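Local coordinates for lipocalin allergen (PDB 4ODD), which is a secreted dog dander allergen of the lipocalin family that probably binds small molecules inside its beta-barrel, at residues A[50-55]-A[75-80]; A[96-101]-A[132-137]. All coordinates share one frame; numbering follows the deposited sequence.

Contact 1 (A[50-55]-A[75-80])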
loop_
_atom_site.group_PDB
_atom_site.type_symbol
_atom_site.label_atom_id
_atom_site.label_comp_id
_atom_site.label_asym_id
_atom_site.label_seq_id
_atom_site.Cartn_x
_atom_site.Cartn_y
_atom_site.Cartn_z
ATOM N N MET A 50 3.245 -13.151 3.518
ATOM C CA MET A 50 3.813 -11.808 3.592
ATOM C C MET A 50 3.356 -11.134 4.855
ATOM O O MET A 50 2.248 -11.386 5.334
ATOM C CB MET A 50 3.401 -10.954 2.400
ATOM C CG MET A 50 4.387 -10.968 1.268
ATOM S SD MET A 50 3.790 -10.026 -0.145
ATOM C CE MET A 50 4.238 -8.353 0.337
ATOM N N LEU A 51 4.206 -10.269 5.394
ATOM C CA LEU A 51 3.813 -9.455 6.532
ATOM C C LEU A 51 3.965 -7.963 6.197
ATOM O O LEU A 51 5.046 -7.512 5.830
ATOM C CB LEU A 51 4.635 -9.831 7.774
ATOM C CG LEU A 51 4.125 -9.182 9.069
ATOM C CD1 LEU A 51 2.913 -9.941 9.600
ATOM C CD2 LEU A 51 5.206 -9.077 10.127
ATOM N N PHE A 52 2.880 -7.209 6.303
ATOM C CA PHE A 52 2.941 -5.761 6.123
ATOM C C PHE A 52 2.934 -5.087 7.475
ATOM O O PHE A 52 2.032 -5.313 8.292
ATOM C CB PHE A 52 1.758 -5.249 5.295
ATOM C CG PHE A 52 1.682 -5.858 3.935
ATOM C CD1 PHE A 52 2.220 -5.212 2.843
ATOM C CD2 PHE A 52 1.099 -7.112 3.751
ATOM C CE1 PHE A 52 2.156 -5.797 1.589
ATOM C CE2 PHE A 52 1.037 -7.697 2.499
ATOM C CZ PHE A 52 1.562 -7.038 1.423
ATOM N N ASN A 53 3.949 -4.270 7.714
ATOM C CA ASN A 53 4.040 -3.538 8.955
ATOM C C ASN A 53 3.871 -2.045 8.674
ATOM O O ASN A 53 4.573 -1.475 7.819
ATOM C CB ASN A 53 5.368 -3.841 9.629
ATOM C CG ASN A 53 5.567 -3.047 10.892
ATOM O OD1 ASN A 53 6.413 -2.135 10.951
ATOM N ND2 ASN A 53 4.779 -3.373 11.918
ATOM N N PHE A 54 2.928 -1.413 9.374
ATOM C CA PHE A 54 2.591 -0.028 9.069
ATOM C C PHE A 54 1.788 0.628 10.172
ATOM O O PHE A 54 1.263 -0.044 11.051
ATOM C CB PHE A 54 1.801 0.034 7.770
ATOM C CG PHE A 54 0.481 -0.683 7.836
ATOM C CD1 PHE A 54 -0.668 -0.027 8.271
ATOM C CD2 PHE A 54 0.380 -2.011 7.444
ATOM C CE1 PHE A 54 -1.896 -0.695 8.313
ATOM C CE2 PHE A 54 -0.830 -2.682 7.494
ATOM C CZ PHE A 54 -1.966 -2.034 7.921
ATOM N N TYR A 55 1.687 1.951 10.112
ATOM C CA TYR A 55 0.862 2.699 11.065
ATOM C C TYR A 55 -0.357 3.317 10.382
ATOM O O TYR A 55 -0.304 3.715 9.217
ATOM C CB TYR A 55 1.677 3.804 11.753
ATOM C CG TYR A 55 2.633 3.323 12.827
ATOM C CD1 TYR A 55 2.227 3.221 14.155
ATOM C CD2 TYR A 55 3.946 2.993 12.519
ATOM C CE1 TYR A 55 3.098 2.791 15.147
ATOM C CE2 TYR A 55 4.831 2.559 13.505
ATOM C CZ TYR A 55 4.397 2.457 14.816
ATOM O OH TYR A 55 5.268 2.022 15.795
ATOM N N ASN A 75 0.645 -14.744 -8.170
ATOM C CA ASN A 75 1.181 -13.696 -7.304
ATOM C C ASN A 75 0.160 -12.724 -6.722
ATOM O O ASN A 75 0.457 -11.548 -6.520
ATOM C CB ASN A 75 2.240 -12.903 -8.061
ATOM C CG ASN A 75 3.286 -13.788 -8.690
ATOM O OD1 ASN A 75 2.979 -14.845 -9.254
ATOM N ND2 ASN A 75 4.541 -13.365 -8.589
ATOM N N LEU A 76 -1.044 -13.206 -6.463
ATOM C CA LEU A 76 -2.042 -12.357 -5.852
ATOM C C LEU A 76 -1.926 -12.491 -4.345
ATOM O O LEU A 76 -2.009 -13.607 -3.810
ATOM C CB LEU A 76 -3.444 -12.737 -6.311
ATOM C CG LEU A 76 -4.563 -11.905 -5.681
ATOM C CD1 LEU A 76 -4.466 -10.378 -6.022
ATOM C CD2 LEU A 76 -5.900 -12.471 -6.097
ATOM N N ILE A 77 -1.712 -11.363 -3.662
ATOM C CA ILE A 77 -1.551 -11.402 -2.221
ATOM C C ILE A 77 -2.878 -11.105 -1.571
ATOM O O ILE A 77 -3.517 -10.099 -1.878
ATOM C CB ILE A 77 -0.490 -10.423 -1.721
ATOM C CG1 ILE A 77 0.875 -10.757 -2.322
ATOM C CG2 ILE A 77 -0.371 -10.524 -0.227
ATOM C CD1 ILE A 77 1.416 -9.686 -3.259
ATOM N N LYS A 78 -3.289 -11.992 -0.676
ATOM C CA LYS A 78 -4.621 -11.952 -0.086
ATOM C C LYS A 78 -4.457 -11.915 1.426
ATOM O O LYS A 78 -3.698 -12.703 2.001
ATOM C CB LYS A 78 -5.416 -13.206 -0.526
ATOM C CG LYS A 78 -6.849 -13.364 0.052
ATOM C CD LYS A 78 -7.541 -14.632 -0.492
ATOM C CE LYS A 78 -9.079 -14.631 -0.282
ATOM N NZ LYS A 78 -9.796 -15.546 -1.250
ATOM N N GLY A 79 -5.162 -11.007 2.082
ATOM C CA GLY A 79 -5.031 -10.885 3.515
ATOM C C GLY A 79 -6.131 -10.052 4.130
ATOM O O GLY A 79 -6.732 -9.200 3.456
ATOM N N GLU A 80 -6.397 -10.292 5.415
ATOM C CA GLU A 80 -7.468 -9.589 6.098
ATOM C C GLU A 80 -6.943 -8.353 6.795
ATOM O O GLU A 80 -5.948 -8.389 7.504
ATOM C CB GLU A 80 -8.182 -10.508 7.086
ATOM C CG GLU A 80 -9.575 -10.040 7.486
ATOM C CD GLU A 80 -10.629 -10.271 6.389
ATOM O OE1 GLU A 80 -11.729 -9.652 6.466
ATOM O OE2 GLU A 80 -10.351 -11.071 5.455
#
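Met-50 and Ile-77 form the closer of two apolar contacts. The thioether sulfur comes up against the ethyl branch of the isoleucine, with SD of Met-50 3.7 Å from CG1 of Ile-77 and 3.9 Å from its CD1, the two side chains crossing at about a right angle. Chi1 and the extended chi2 (176°) of the methionine carry SD to Ile-77, and the bend at chi3 (83°) only turns the terminal methyl CE back toward the ring of Phe-52.

The second contact is aromatic to aliphatic and looser. CE2 of Phe-52 lies 4.2 Å from CG2 of Ile-77, and this methyl approaches the ring at its edge, near the ring plane. CG1 and CD1 of Ile-77 thus meet the sulfur, while CG2 lies between the sulfur and the phenyl edge. Phe-87 packs edge-to-face with the same ring.

No hydrogen bond joins the two segments, because they are not neighbours in the sheet. Strand 62-71 runs between them, backbone-bonded to Met-50 through Ala-69 and to Phe-52 through Val-67, and Ala-69 also touches Phe-52 and Ile-77. With only apolar contacts across it, the alignment of the two segments is probably set by the pairing of each with strand 62-71, and the contact is consistent with apolar lining of the concave interior of a lipocalin barrel.

Contact 2 (A[96-101]-A[132-137])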
loop_
_atom_site.group_PDB
_atom_site.type_symbol
_atom_site.label_atom_id
_atom_site.label_comp_id
_atom_site.label_asym_id
_atom_site.label_seq_id
_atom_site.Cartn_x
_atom_site.Cartn_y
_atom_site.Cartn_z
ATOM N N ALA A 96 11.846 2.302 -5.244
ATOM C CA ALA A 96 10.392 2.469 -5.249
ATOM C C ALA A 96 9.545 1.177 -5.297
ATOM O O ALA A 96 10.050 0.081 -5.564
ATOM C CB ALA A 96 9.986 3.435 -6.368
ATOM N N LEU A 97 8.248 1.333 -5.038
ATOM C CA LEU A 97 7.321 0.217 -4.960
ATOM C C LEU A 97 5.899 0.705 -5.241
ATOM O O LEU A 97 5.375 1.558 -4.529
ATOM C CB LEU A 97 7.390 -0.408 -3.568
ATOM C CG LEU A 97 6.673 -1.737 -3.386
ATOM C CD1 LEU A 97 7.377 -2.789 -4.214
ATOM C CD2 LEU A 97 6.656 -2.128 -1.920
ATOM N N ILE A 98 5.280 0.172 -6.282
ATOM C CA ILE A 98 3.888 0.517 -6.573
ATOM C C ILE A 98 2.942 -0.659 -6.287
ATOM O O ILE A 98 3.076 -1.747 -6.874
ATOM C CB ILE A 98 3.695 0.970 -8.031
ATOM C CG1 ILE A 98 4.510 2.231 -8.311
ATOM C CG2 ILE A 98 2.210 1.227 -8.320
ATOM C CD1 ILE A 98 4.414 2.705 -9.749
ATOM N N GLY A 99 1.993 -0.440 -5.382
ATOM C CA GLY A 99 1.057 -1.483 -5.027
ATOM C C GLY A 99 -0.356 -1.131 -5.437
ATOM O O GLY A 99 -0.708 0.056 -5.557
ATOM N N TYR A 100 -1.167 -2.161 -5.663
ATOM C CA TYR A 100 -2.583 -1.966 -5.932
ATOM C C TYR A 100 -3.409 -2.948 -5.133
ATOM O O TYR A 100 -3.288 -4.166 -5.308
ATOM C CB TYR A 100 -2.886 -2.139 -7.411
ATOM C CG TYR A 100 -4.330 -1.877 -7.750
ATOM C CD1 TYR A 100 -4.924 -0.656 -7.452
ATOM C CD2 TYR A 100 -5.102 -2.843 -8.384
ATOM C CE1 TYR A 100 -6.268 -0.420 -7.780
ATOM C CE2 TYR A 100 -6.432 -2.608 -8.712
ATOM C CZ TYR A 100 -7.005 -1.409 -8.407
ATOM O OH TYR A 100 -8.314 -1.194 -8.733
ATOM N N ASP A 101 -4.248 -2.412 -4.252
ATOM C CA ASP A 101 -5.119 -3.240 -3.426
ATOM C C ASP A 101 -6.566 -3.155 -3.879
ATOM O O ASP A 101 -7.042 -2.114 -4.338
ATOM C CB ASP A 101 -5.046 -2.798 -1.961
ATOM C CG ASP A 101 -5.771 -3.750 -1.031
ATOM O OD1 ASP A 101 -5.620 -4.976 -1.200
ATOM O OD2 ASP A 101 -6.490 -3.265 -0.132
ATOM N N LYS A 132 0.731 7.617 -11.100
ATOM C CA LYS A 132 -0.464 8.310 -11.582
ATOM C C LYS A 132 -1.095 7.570 -12.765
ATOM O O LYS A 132 -2.327 7.472 -12.887
ATOM C CB LYS A 132 -0.137 9.761 -11.942
ATOM C CG LYS A 132 0.432 10.553 -10.776
ATOM C CD LYS A 132 0.186 12.060 -10.922
ATOM C CE LYS A 132 0.748 12.846 -9.731
ATOM N NZ LYS A 132 0.316 14.283 -9.718
ATOM N N LYS A 133 -0.232 7.038 -13.620
ATOM C CA LYS A 133 -0.678 6.203 -14.718
ATOM C C LYS A 133 -1.550 5.074 -14.174
ATOM O O LYS A 133 -2.710 4.955 -14.562
ATOM C CB LYS A 133 0.527 5.640 -15.474
ATOM C CG LYS A 133 0.180 4.790 -16.697
ATOM C CD LYS A 133 1.454 4.307 -17.404
ATOM C CE LYS A 133 1.166 3.228 -18.440
ATOM N NZ LYS A 133 0.806 1.932 -17.802
ATOM N N LEU A 134 -0.994 4.266 -13.269
ATOM C CA LEU A 134 -1.746 3.170 -12.661
ATOM C C LEU A 134 -3.055 3.661 -12.077
ATOM O O LEU A 134 -4.118 3.091 -12.333
ATOM C CB LEU A 134 -0.951 2.473 -11.552
ATOM C CG LEU A 134 -1.828 1.474 -10.778
ATOM C CD1 LEU A 134 -1.776 0.099 -11.426
ATOM C CD2 LEU A 134 -1.449 1.400 -9.303
ATOM N N SER A 135 -2.964 4.712 -11.272
ATOM C CA SER A 135 -4.135 5.260 -10.622
ATOM C C SER A 135 -5.195 5.550 -11.690
ATOM O O SER A 135 -6.360 5.160 -11.558
ATOM C CB SER A 135 -3.762 6.509 -9.829
ATOM O OG SER A 135 -4.879 6.991 -9.122
ATOM N N ARG A 136 -4.779 6.200 -12.769
ATOM C CA ARG A 136 -5.694 6.479 -13.865
ATOM C C ARG A 136 -6.281 5.184 -14.432
ATOM O O ARG A 136 -7.498 5.069 -14.566
ATOM C CB ARG A 136 -4.978 7.280 -14.954
ATOM C CG ARG A 136 -5.882 7.820 -16.048
ATOM C CD ARG A 136 -5.080 8.591 -17.099
ATOM N NE ARG A 136 -3.988 7.795 -17.662
ATOM C CZ ARG A 136 -2.696 8.018 -17.427
ATOM N NH1 ARG A 136 -2.323 9.027 -16.646
ATOM N NH2 ARG A 136 -1.771 7.237 -17.979
ATOM N N GLU A 137 -5.420 4.213 -14.740
ATOM C CA GLU A 137 -5.856 2.960 -15.368
ATOM C C GLU A 137 -6.981 2.301 -14.576
ATOM O O GLU A 137 -7.946 1.796 -15.146
ATOM C CB GLU A 137 -4.704 1.955 -15.511
ATOM C CG GLU A 137 -3.312 2.538 -15.734
ATOM C CD GLU A 137 -3.063 3.041 -17.153
ATOM O OE1 GLU A 137 -3.841 3.892 -17.641
ATOM O OE2 GLU A 137 -2.071 2.592 -17.776
#
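Leu-134 of the helix reaches the strand between Ile-98 and Tyr-100, in the packing of an alpha-helix against the outside of the beta-barrel that is characteristic of lipocalins. The short axes of strand 96-101 and helix 132-137 run nearly parallel, at 12°, with a closest approach of 9.9 Å, and in this contact Leu-134 bridges the space between them.

Its delta branch CD2 does all the touching. On the Tyr-100 side, CD2 of Leu-134 is 4.3 Å from CB of Tyr-100, the nearest atom of that residue, and it also stands beside the tyrosine ring. Between Ile-98 and Tyr-100, CD2 of Leu-134 is 4.0 Å from O of Gly-99, a plain van der Waals approach.

Ala-114 and Ile-90, on the strands flanking 96-104, also touch Leu-134, which is therefore seated across three strands of the barrel wall. Ser-135, whose CB points away from the strand, hydrogen-bonds through its hydroxyl to that of Ser-21. Lys-133, Arg-136 and Glu-137 of this helical turn are exposed, and Lys-133 NZ forms a salt bridge with Glu-137 OE2 at 3.0 Å, one turn along, although its fine geometry is doubtful.

With CG anti to the backbone nitrogen (chi1 171°), the leucine extends from the helix toward the strand and lies alongside Ile-98, the two side chains sliding past each other in opposite directions. CD2 of Leu-134 stands 3.8 Å from CG2 of Ile-98.

In the fold
From the N terminus, the chain completes strands 13-22 and 36-44, and contact 1 closes a loop from 50-55 to 75-80 that holds strand 62-71. Strand 84-92 follows, pairing with 77-80 on one edge and 96-104 on the other, and so carries the sheet from contact 1 to contact 2. The second loop, from 96-101 to 132-137, holds strand 110-118 and the first part of helix 125-137. The loops are in series, neither nesting nor crossing. The contact centres lie about 16 Å apart, on opposite sides of the chain's centre: contact 1 joins strands within the barrel, contact 2 the helix to its wall. The Cys-62 to Cys-154 disulfide ties the first loop to the C-terminal tail.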